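Local atomic coordinates of 4-oxalocrotonate decarboxylase NahK (Pseudomonas putida, PDB entry 5D2K), a protein that catalyses the metal-assisted decarboxylation of (3E)-2-oxohex-3-enedioate to 2-oxopent-4-enoate, a step in the bacterial breakdown of naphthalene. Residues 66-71 against 222-227; 89-94 against 236-241; 200-205 against 244-249. The protein carries 1 engineered substitution. All coordinates share one frame; numbering follows the deposited sequence.

Contact 1 of 3, residues 66-71 against 222-227; sequences VGLKMG and NLLAER. With OOG (2-oxoadipic acid), chain D; EDO (1,2-ethanediol), chain H.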
loop_
_atom_site.group_PDB
_atom_site.type_symbol
_atom_site.label_atom_id
_atom_site.label_comp_id
_atom_site.label_asym_id
_atom_site.label_seq_id
_atom_site.Cartn_x
_atom_site.Cartn_y
_atom_site.Cartn_z
ATOM N N VAL A 66 10.353 5.949 -0.538
ATOM C CA VAL A 66 11.102 4.721 -0.835
ATOM C C VAL A 66 10.306 3.705 -1.626
ATOM O O VAL A 66 10.808 2.609 -1.895
ATOM C CB VAL A 66 11.611 4.042 0.448
ATOM C CG1 VAL A 66 12.558 4.976 1.205
ATOM C CG2 VAL A 66 10.444 3.605 1.349
ATOM N N GLY A 67 9.095 4.070 -2.032
ATOM C CA GLY A 67 8.316 3.204 -2.900
ATOM C C GLY A 67 6.878 3.626 -3.104
ATOM O O GLY A 67 6.466 4.691 -2.667
ATOM N N LEU A 68 6.118 2.775 -3.784
ATOM C CA LEU A 68 4.703 2.991 -4.042
ATOM C C LEU A 68 3.930 1.733 -3.651
ATOM O O LEU A 68 4.514 0.647 -3.613
ATOM C CB LEU A 68 4.452 3.310 -5.524
ATOM C CG LEU A 68 5.143 4.542 -6.090
ATOM C CD1 LEU A 68 5.014 4.554 -7.614
ATOM C CD2 LEU A 68 4.584 5.819 -5.467
ATOM N N LYS A 69 2.636 1.870 -3.358
ATOM C CA LYS A 69 1.792 0.698 -3.117
ATOM C C LYS A 69 0.526 0.752 -3.957
ATOM O O LYS A 69 0.015 1.819 -4.279
ATOM C CB LYS A 69 1.436 0.520 -1.621
ATOM C CG LYS A 69 0.967 1.760 -0.845
ATOM C CD LYS A 69 -0.547 1.975 -0.853
ATOM C CE LYS A 69 -1.329 0.803 -0.265
ATOM N NZ LYS A 69 -1.661 0.831 1.214
ATOM N N MET A 70 0.065 -0.423 -4.358
ATOM C CA MET A 70 -1.250 -0.581 -4.966
ATOM C C MET A 70 -2.196 -1.152 -3.935
ATOM O O MET A 70 -1.815 -2.047 -3.158
ATOM C CB MET A 70 -1.176 -1.486 -6.191
ATOM C CG MET A 70 -0.578 -0.790 -7.405
ATOM S SD MET A 70 -1.697 0.402 -8.145
ATOM C CE MET A 70 -2.961 -0.687 -8.775
ATOM N N GLY A 71 -3.420 -0.638 -3.917
ATOM C CA GLY A 71 -4.421 -1.113 -2.983
ATOM C C GLY A 71 -5.713 -1.510 -3.661
ATOM O O GLY A 71 -6.021 -1.034 -4.764
ATOM N N ASN A 222 -0.273 2.726 -15.517
ATOM C CA ASN A 222 -1.382 3.360 -16.226
ATOM C C ASN A 222 -2.075 4.430 -15.380
ATOM O O ASN A 222 -2.412 5.501 -15.890
ATOM C CB ASN A 222 -2.362 2.288 -16.703
ATOM C CG ASN A 222 -1.756 1.430 -17.806
ATOM O OD1 ASN A 222 -0.894 1.900 -18.548
ATOM N ND2 ASN A 222 -2.180 0.171 -17.897
ATOM N N LEU A 223 -2.239 4.167 -14.085
ATOM C CA LEU A 223 -2.839 5.164 -13.192
ATOM C C LEU A 223 -1.958 6.409 -13.080
ATOM O O LEU A 223 -2.452 7.549 -13.103
ATOM C CB LEU A 223 -3.087 4.560 -11.803
ATOM C CG LEU A 223 -4.201 3.515 -11.740
ATOM C CD1 LEU A 223 -4.221 2.796 -10.397
ATOM C CD2 LEU A 223 -5.542 4.198 -12.005
ATOM N N LEU A 224 -0.650 6.200 -12.963
ATOM C CA LEU A 224 0.281 7.310 -12.825
ATOM C C LEU A 224 0.286 8.159 -14.089
ATOM O O LEU A 224 0.398 9.377 -14.007
ATOM C CB LEU A 224 1.695 6.800 -12.509
ATOM C CG LEU A 224 1.915 6.269 -11.091
ATOM C CD1 LEU A 224 3.252 5.537 -11.031
ATOM C CD2 LEU A 224 1.895 7.402 -10.071
ATOM N N ALA A 225 0.126 7.514 -15.245
ATOM C CA ALA A 225 0.154 8.227 -16.523
ATOM C C ALA A 225 -0.973 9.253 -16.643
ATOM O O ALA A 225 -0.843 10.241 -17.380
ATOM C CB ALA A 225 0.089 7.232 -17.680
ATOM N N GLU A 226 -2.069 9.030 -15.926
ATOM C CA GLU A 226 -3.184 9.978 -15.932
ATOM C C GLU A 226 -2.753 11.355 -15.429
ATOM O O GLU A 226 -3.366 12.366 -15.766
ATOM C CB GLU A 226 -4.339 9.463 -15.080
ATOM C CG GLU A 226 -4.946 8.150 -15.560
ATOM C CD GLU A 226 -6.059 7.666 -14.643
ATOM O OE1 GLU A 226 -6.566 8.482 -13.846
ATOM O OE2 GLU A 226 -6.426 6.474 -14.712
ATOM N N ARG A 227 -1.710 11.386 -14.608
ATOM C CA ARG A 227 -1.162 12.629 -14.087
ATOM C C ARG A 227 0.189 12.993 -14.705
ATOM O O ARG A 227 0.893 13.852 -14.192
ATOM C CB ARG A 227 -1.023 12.542 -12.557
ATOM C CG ARG A 227 -2.348 12.285 -11.848
ATOM C CD ARG A 227 -2.161 12.141 -10.327
ATOM N NE ARG A 227 -1.651 13.356 -9.703
ATOM C CZ ARG A 227 -2.431 14.334 -9.242
ATOM N NH1 ARG A 227 -3.751 14.237 -9.350
ATOM N NH2 ARG A 227 -1.887 15.403 -8.676
HETATM C C2 OOG D . -6.741 0.692 1.812
HETATM C C3 OOG D . -5.385 0.042 1.592
HETATM C C4 OOG D . -5.477 -1.054 0.551
HETATM C C6 OOG D . -4.237 -3.242 -0.138
HETATM O O4 OOG D . -3.178 -3.912 -0.183
HETATM O O3 OOG D . -5.313 -3.710 -0.588
HETATM C C5 OOG D . -4.204 -1.868 0.484
HETATM C C1 OOG D . -7.428 0.068 3.010
HETATM O O1 OOG D . -7.693 0.759 4.037
HETATM O O2 OOG D . -7.743 -1.151 2.972
HETATM O O5 OOG D . -3.143 -1.465 0.909
HETATM C C1 EDO H . -4.438 9.269 -10.838
HETATM O O1 EDO H . -3.013 9.102 -11.009
HETATM C C2 EDO H . -5.179 7.955 -11.076
HETATM O O2 EDO H . -6.574 8.218 -11.317
#

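Contact 2 of 3, residues 89-94 against 236-241; sequences GFLADY and FIMTGG. With OOG (2-oxoadipic acid), chain D.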
loop_
_atom_site.group_PDB
_atom_site.type_symbol
_atom_site.label_atom_id
_atom_site.label_comp_id
_atom_site.label_asym_id
_atom_site.label_seq_id
_atom_site.Cartn_x
_atom_site.Cartn_y
_atom_site.Cartn_z
ATOM N N GLY A 89 -0.857 4.596 -3.484
ATOM C CA GLY A 89 -0.347 5.586 -2.549
ATOM C C GLY A 89 1.165 5.472 -2.508
ATOM O O GLY A 89 1.749 4.637 -3.207
ATOM N N PHE A 90 1.812 6.314 -1.708
ATOM C CA PHE A 90 3.273 6.305 -1.626
ATOM C C PHE A 90 3.771 5.792 -0.277
ATOM O O PHE A 90 3.021 5.767 0.707
ATOM C CB PHE A 90 3.832 7.717 -1.879
ATOM C CG PHE A 90 3.501 8.699 -0.783
ATOM C CD1 PHE A 90 4.309 8.804 0.345
ATOM C CD2 PHE A 90 2.366 9.491 -0.865
ATOM C CE1 PHE A 90 3.991 9.691 1.369
ATOM C CE2 PHE A 90 2.045 10.376 0.141
ATOM C CZ PHE A 90 2.857 10.477 1.267
ATOM N N LEU A 91 5.044 5.401 -0.239
ATOM C CA LEU A 91 5.681 4.898 0.980
ATOM C C LEU A 91 6.842 5.803 1.400
ATOM O O LEU A 91 7.797 6.006 0.633
ATOM C CB LEU A 91 6.181 3.462 0.762
ATOM C CG LEU A 91 5.121 2.470 0.283
ATOM C CD1 LEU A 91 5.789 1.151 -0.094
ATOM C CD2 LEU A 91 4.076 2.231 1.364
ATOM N N ALA A 92 6.757 6.366 2.602
ATOM C CA ALA A 92 7.850 7.172 3.144
ATOM C C ALA A 92 8.871 6.304 3.875
ATOM O O ALA A 92 8.537 5.212 4.378
ATOM C CB ALA A 92 7.303 8.242 4.079
ATOM N N ASP A 93 10.110 6.785 3.964
ATOM C CA ASP A 93 11.161 5.945 4.529
ATOM C C ASP A 93 10.878 5.489 5.971
ATOM O O ASP A 93 11.138 4.329 6.298
ATOM C CB ASP A 93 12.549 6.623 4.422
ATOM C CG ASP A 93 12.600 8.071 4.913
ATOM O OD1 ASP A 93 11.709 8.569 5.637
ATOM O OD2 ASP A 93 13.627 8.708 4.577
ATOM N N TYR A 94 10.313 6.351 6.816
ATOM C CA TYR A 94 10.091 5.960 8.214
ATOM C C TYR A 94 8.950 4.942 8.357
ATOM O O TYR A 94 8.718 4.424 9.457
ATOM C CB TYR A 94 9.825 7.187 9.102
ATOM C CG TYR A 94 8.530 7.911 8.790
ATOM C CD1 TYR A 94 7.348 7.556 9.420
ATOM C CD2 TYR A 94 8.503 8.955 7.882
ATOM C CE1 TYR A 94 6.156 8.221 9.133
ATOM C CE2 TYR A 94 7.321 9.621 7.586
ATOM C CZ TYR A 94 6.151 9.244 8.222
ATOM O OH TYR A 94 4.967 9.906 7.950
ATOM N N PHE A 236 10.563 0.511 -5.559
ATOM C CA PHE A 236 9.965 -0.561 -4.759
ATOM C C PHE A 236 8.450 -0.423 -4.840
ATOM O O PHE A 236 7.913 0.647 -4.574
ATOM C CB PHE A 236 10.480 -0.461 -3.316
ATOM C CG PHE A 236 9.832 -1.399 -2.325
ATOM C CD1 PHE A 236 10.300 -2.690 -2.158
ATOM C CD2 PHE A 236 8.835 -0.948 -1.482
ATOM C CE1 PHE A 236 9.740 -3.529 -1.198
ATOM C CE2 PHE A 236 8.273 -1.785 -0.524
ATOM C CZ PHE A 236 8.726 -3.077 -0.392
ATOM N N ILE A 237 7.770 -1.504 -5.237
ATOM C CA ILE A 237 6.310 -1.504 -5.395
ATOM C C ILE A 237 5.650 -2.632 -4.617
ATOM O O ILE A 237 5.926 -3.805 -4.869
ATOM C CB ILE A 237 5.890 -1.656 -6.881
ATOM C CG1 ILE A 237 6.605 -0.640 -7.768
ATOM C CG2 ILE A 237 4.364 -1.559 -7.030
ATOM C CD1 ILE A 237 6.380 -0.913 -9.250
ATOM N N MET A 238 4.751 -2.284 -3.704
ATOM C CA MET A 238 3.943 -3.286 -3.002
ATOM C C MET A 238 2.684 -3.521 -3.817
ATOM O O MET A 238 1.909 -2.589 -4.019
ATOM C CB MET A 238 3.593 -2.815 -1.589
ATOM C CG MET A 238 4.802 -2.592 -0.713
ATOM S SD MET A 238 4.343 -2.173 0.989
ATOM C CE MET A 238 3.218 -3.455 1.386
ATOM N N THR A 239 2.463 -4.748 -4.288
ATOM C CA THR A 239 1.478 -4.927 -5.352
ATOM C C THR A 239 0.053 -5.168 -4.880
ATOM O O THR A 239 -0.870 -5.132 -5.696
ATOM C CB THR A 239 1.891 -6.080 -6.320
ATOM O OG1 THR A 239 1.988 -7.323 -5.614
ATOM C CG2 THR A 239 3.237 -5.766 -7.005
ATOM N N GLY A 240 -0.151 -5.371 -3.573
ATOM C CA GLY A 240 -1.502 -5.503 -3.035
ATOM C C GLY A 240 -1.717 -6.636 -2.039
ATOM O O GLY A 240 -1.048 -7.663 -2.070
ATOM N N GLY A 241 -2.668 -6.434 -1.136
ATOM C CA GLY A 241 -2.969 -7.440 -0.132
ATOM C C GLY A 241 -3.516 -8.681 -0.795
ATOM O O GLY A 241 -4.497 -8.624 -1.552
HETATM C C2 OOG D . -6.741 0.692 1.812
HETATM C C3 OOG D . -5.385 0.042 1.592
HETATM C C4 OOG D . -5.477 -1.054 0.551
HETATM C C6 OOG D . -4.237 -3.242 -0.138
HETATM O O4 OOG D . -3.178 -3.912 -0.183
HETATM O O3 OOG D . -5.313 -3.710 -0.588
HETATM C C5 OOG D . -4.204 -1.868 0.484
HETATM C C1 OOG D . -7.428 0.068 3.010
HETATM O O1 OOG D . -7.693 0.759 4.037
HETATM O O2 OOG D . -7.743 -1.151 2.972
HETATM O O5 OOG D . -3.143 -1.465 0.909
#

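Contact 3 of 3, residues 200-205 against 244-249; sequences VVELGA and AAVPVA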
loop_
_atom_site.group_PDB
_atom_site.type_symbol
_atom_site.label_atom_id
_atom_site.label_comp_id
_atom_site.label_asym_id
_atom_site.label_seq_id
_atom_site.Cartn_x
_atom_site.Cartn_y
_atom_site.Cartn_z
ATOM N N VAL A 200 -2.597 -20.123 12.127
ATOM C CA VAL A 200 -2.967 -19.640 10.806
ATOM C C VAL A 200 -4.260 -18.835 10.889
ATOM O O VAL A 200 -5.241 -19.288 11.490
ATOM C CB VAL A 200 -3.131 -20.808 9.812
ATOM C CG1 VAL A 200 -3.699 -20.319 8.478
ATOM C CG2 VAL A 200 -1.797 -21.509 9.610
ATOM N N VAL A 201 -4.263 -17.629 10.323
ATOM C CA VAL A 201 -5.480 -16.820 10.312
ATOM C C VAL A 201 -5.960 -16.433 8.903
ATOM O O VAL A 201 -7.147 -16.172 8.706
ATOM C CB VAL A 201 -5.324 -15.536 11.168
ATOM C CG1 VAL A 201 -5.171 -15.909 12.642
ATOM C CG2 VAL A 201 -4.150 -14.679 10.690
ATOM N N GLU A 202 -5.050 -16.392 7.932
ATOM C CA GLU A 202 -5.401 -16.099 6.539
ATOM C C GLU A 202 -4.400 -16.766 5.617
ATOM O O GLU A 202 -3.257 -16.998 6.006
ATOM C CB GLU A 202 -5.402 -14.586 6.244
ATOM C CG GLU A 202 -6.419 -13.742 7.020
ATOM C CD GLU A 202 -7.866 -13.998 6.621
ATOM O OE1 GLU A 202 -8.110 -14.633 5.572
ATOM O OE2 GLU A 202 -8.764 -13.548 7.363
ATOM N N LEU A 203 -4.819 -17.061 4.393
ATOM C CA LEU A 203 -3.884 -17.522 3.375
ATOM C C LEU A 203 -4.418 -17.175 1.987
ATOM O O LEU A 203 -5.598 -16.851 1.816
ATOM C CB LEU A 203 -3.604 -19.029 3.513
ATOM C CG LEU A 203 -4.726 -20.046 3.717
ATOM C CD1 LEU A 203 -5.622 -20.155 2.486
ATOM C CD2 LEU A 203 -4.089 -21.401 4.055
ATOM N N GLY A 204 -3.538 -17.228 0.994
ATOM C CA GLY A 204 -3.933 -16.920 -0.367
ATOM C C GLY A 204 -2.783 -17.127 -1.333
ATOM O O GLY A 204 -1.685 -17.545 -0.948
ATOM N N ALA A 205 -3.041 -16.846 -2.603
ATOM C CA ALA A 205 -2.003 -16.947 -3.612
ATOM C C ALA A 205 -1.856 -15.622 -4.340
ATOM O O ALA A 205 -2.783 -14.804 -4.359
ATOM C CB ALA A 205 -2.311 -18.071 -4.597
ATOM N N ALA A 244 -7.490 -10.837 3.110
ATOM C CA ALA A 244 -8.093 -9.846 3.976
ATOM C C ALA A 244 -7.094 -9.420 5.048
ATOM O O ALA A 244 -6.257 -10.207 5.495
ATOM C CB ALA A 244 -9.363 -10.392 4.612
ATOM N N ALA A 245 -7.193 -8.164 5.445
ATOM C CA ALA A 245 -6.348 -7.599 6.488
ATOM C C ALA A 245 -6.797 -8.064 7.882
ATOM O O ALA A 245 -7.983 -8.320 8.112
ATOM C CB ALA A 245 -6.364 -6.088 6.388
ATOM N N VAL A 246 -5.840 -8.184 8.798
ATOM C CA VAL A 246 -6.078 -8.732 10.134
ATOM C C VAL A 246 -5.642 -7.727 11.198
ATOM O O VAL A 246 -4.526 -7.222 11.148
ATOM C CB VAL A 246 -5.319 -10.048 10.314
ATOM C CG1 VAL A 246 -5.334 -10.515 11.765
ATOM C CG2 VAL A 246 -5.886 -11.124 9.370
ATOM N N PRO A 247 -6.519 -7.428 12.171
ATOM C CA PRO A 247 -6.138 -6.450 13.198
ATOM C C PRO A 247 -4.958 -6.926 14.069
ATOM O O PRO A 247 -4.776 -8.130 14.307
ATOM C CB PRO A 247 -7.418 -6.294 14.031
ATOM C CG PRO A 247 -8.208 -7.522 13.770
ATOM C CD PRO A 247 -7.870 -7.980 12.382
ATOM N N VAL A 248 -4.124 -5.976 14.484
ATOM C CA VAL A 248 -3.014 -6.269 15.388
ATOM C C VAL A 248 -3.046 -5.290 16.556
ATOM O O VAL A 248 -3.581 -4.179 16.443
ATOM C CB VAL A 248 -1.640 -6.201 14.681
ATOM C CG1 VAL A 248 -1.458 -7.414 13.763
ATOM C CG2 VAL A 248 -1.489 -4.881 13.923
ATOM N N ALA A 249 -2.471 -5.717 17.675
ATOM C CA ALA A 249 -2.525 -4.960 18.919
ATOM C C ALA A 249 -1.297 -5.276 19.768
ATOM O O ALA A 249 -0.603 -6.268 19.514
ATOM C CB ALA A 249 -3.820 -5.295 19.677
HETATM O O HOH W 1 -9.003 -13.380 2.712
HETATM O O HOH W 2 -9.568 -10.911 8.376
#

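Contact 1 of 3, residues 66-71 against 222-227
Leu68 and Leu224 each set CG anti to their own carbonyl carbon (chi1 -60° and -73°), and from there the two chains reach toward each other tip to tip, with CD1 of Leu68 4.0 Å from CD1 of Leu224. Met70 arrives by folding: bends at chi2 and chi3 bring its CE to 4.0 Å from CD1 of Leu223, and its SD passes that same Leu223 methyl at 4.1 Å. No hydrogen bond crosses, and only 117 Å² is buried, so methyls and a thioether carry the whole contact. Lys69 serves the active site instead, its NZ giving a 2.7 Å hydrogen bond to keto oxygen O5 of 2-oxoadipate and a salt bridge to the magnesium ligand Glu147. With a methionine in its place, O5 would probably lose this hydrogen bond and Glu147 the lysine of its salt bridge. On the helix side, a 1,2-ethanediol bonds through O1 to Leu223 O (2.7 Å). Strand 65-71 runs between strand 87-92, antiparallel, and strand 236-238, parallel, with a classic beta bulge at Val66 and Gly67 opposite Leu91. Helix 213-225 covers the Leu68 and Met70 side chains, while Leu224 also touches Trp52 of helix 44-60.

Contact 2 of 3, residues 89-94 against 236-241
Apolar packing joins Leu91 to Phe236 and Met238, all of it through one methyl. CD1 of Leu91 meets the edge of the Phe236 ring in its plane, 3.9 Å from CE2 of Phe236, and the two side chains cross at about a right angle. The same Leu91 CD1 lies 3.8 Å from SD of Met238 and 3.9 Å from its CG, again with the chains near perpendicular. Phe236 has CG anti to its backbone N (chi1 173°), which turns the ring back toward Leu91 although its CB does not point there. Beyond this packing, Phe236 meets the ring of Phe173, and Met238 touches Glu116 and Glu147, two of the magnesium ligands.

The polar interaction is made by Gly241, further along the chain. Its N donates to carboxylate oxygen O4 of 2-oxoadipate at 2.7 Å, with an N-H...O angle of 137°. Gly240, just before it, has a backbone conformation that residues with a side chain rarely adopt.

The chemistry is thus divided: apolar contacts between strands 87-92 and 236-238 reach past the intervening strand 65-71, while downstream the backbone N-H of Gly241 is one of the groups that hold the ligand carboxylate.

Contact 3 of 3, residues 200-205 against 244-249
A classic beta bulge in the edge strand 199-205, where Val201 and Glu202 both face Met194 of strand 191-196, turns two consecutive side chains toward Val246 and Ala244. The backbone angles of Val201 mark the irregular step, and the result is that neighbouring residues point the same way instead of alternating.

Val246 receives both. Its CG1 stands anti to the backbone N, at chi1 170°, so that CG2 is the branch turned to the strand: CG2 of Val246 lies 3.6 Å from CG of Glu202 and 4.2 Å from CG2 of Val201, both pairs of chains meeting at a slant. The contact with Glu202 uses the aliphatic part of that side chain. Beyond CG the chain bends at chi2 (-69°), carrying the carboxylate alongside Ala244, where OE2 of Glu202 comes to 4.2 Å from CB of Ala244.

No direct hydrogen bond spans the segments; two waters do the bridging. One donates to OE1 of Glu202 (3.2 Å) and accepts from Ala244 N (3.0 Å). The other donates to OE2 of Glu202 (2.9 Å) and to Ala245 O (3.0 Å). Each carboxylate oxygen therefore has its own water, and together the waters tie the carboxylate to the loop backbone ahead of strand 246-247.

Val246 also touches Met194 and Lys196, while its backbone bonds to Ile113 of strand 112-121. The contact thus joins two sheets, and the two residues Val201 and Glu202 set against the single Met194 are what defines the classic bulge behind it.

Along the chain the segments come as 66-71, 89-94, 200-205, 222-227, 236-241 and 244-249, so all three contacts interleave. Contacts 1 and 2 have centres 10 Å apart and touch directly: Val66 N and Leu91 O, and Met70 N and Met238 O, probably form hydrogen bonds between neighbouring strands of the larger sheet. In both, strands from early in the chain meet later elements, placing pocket residues from distant parts of the chain round the same 2-oxoadipate. Contact 3, centred 18 Å from contact 2 and 25 Å from contact 1, is structural packing: it joins the five-stranded sheet to strand 246-247, which pairs with strand 112-121 in the larger, ligand-bearing sheet.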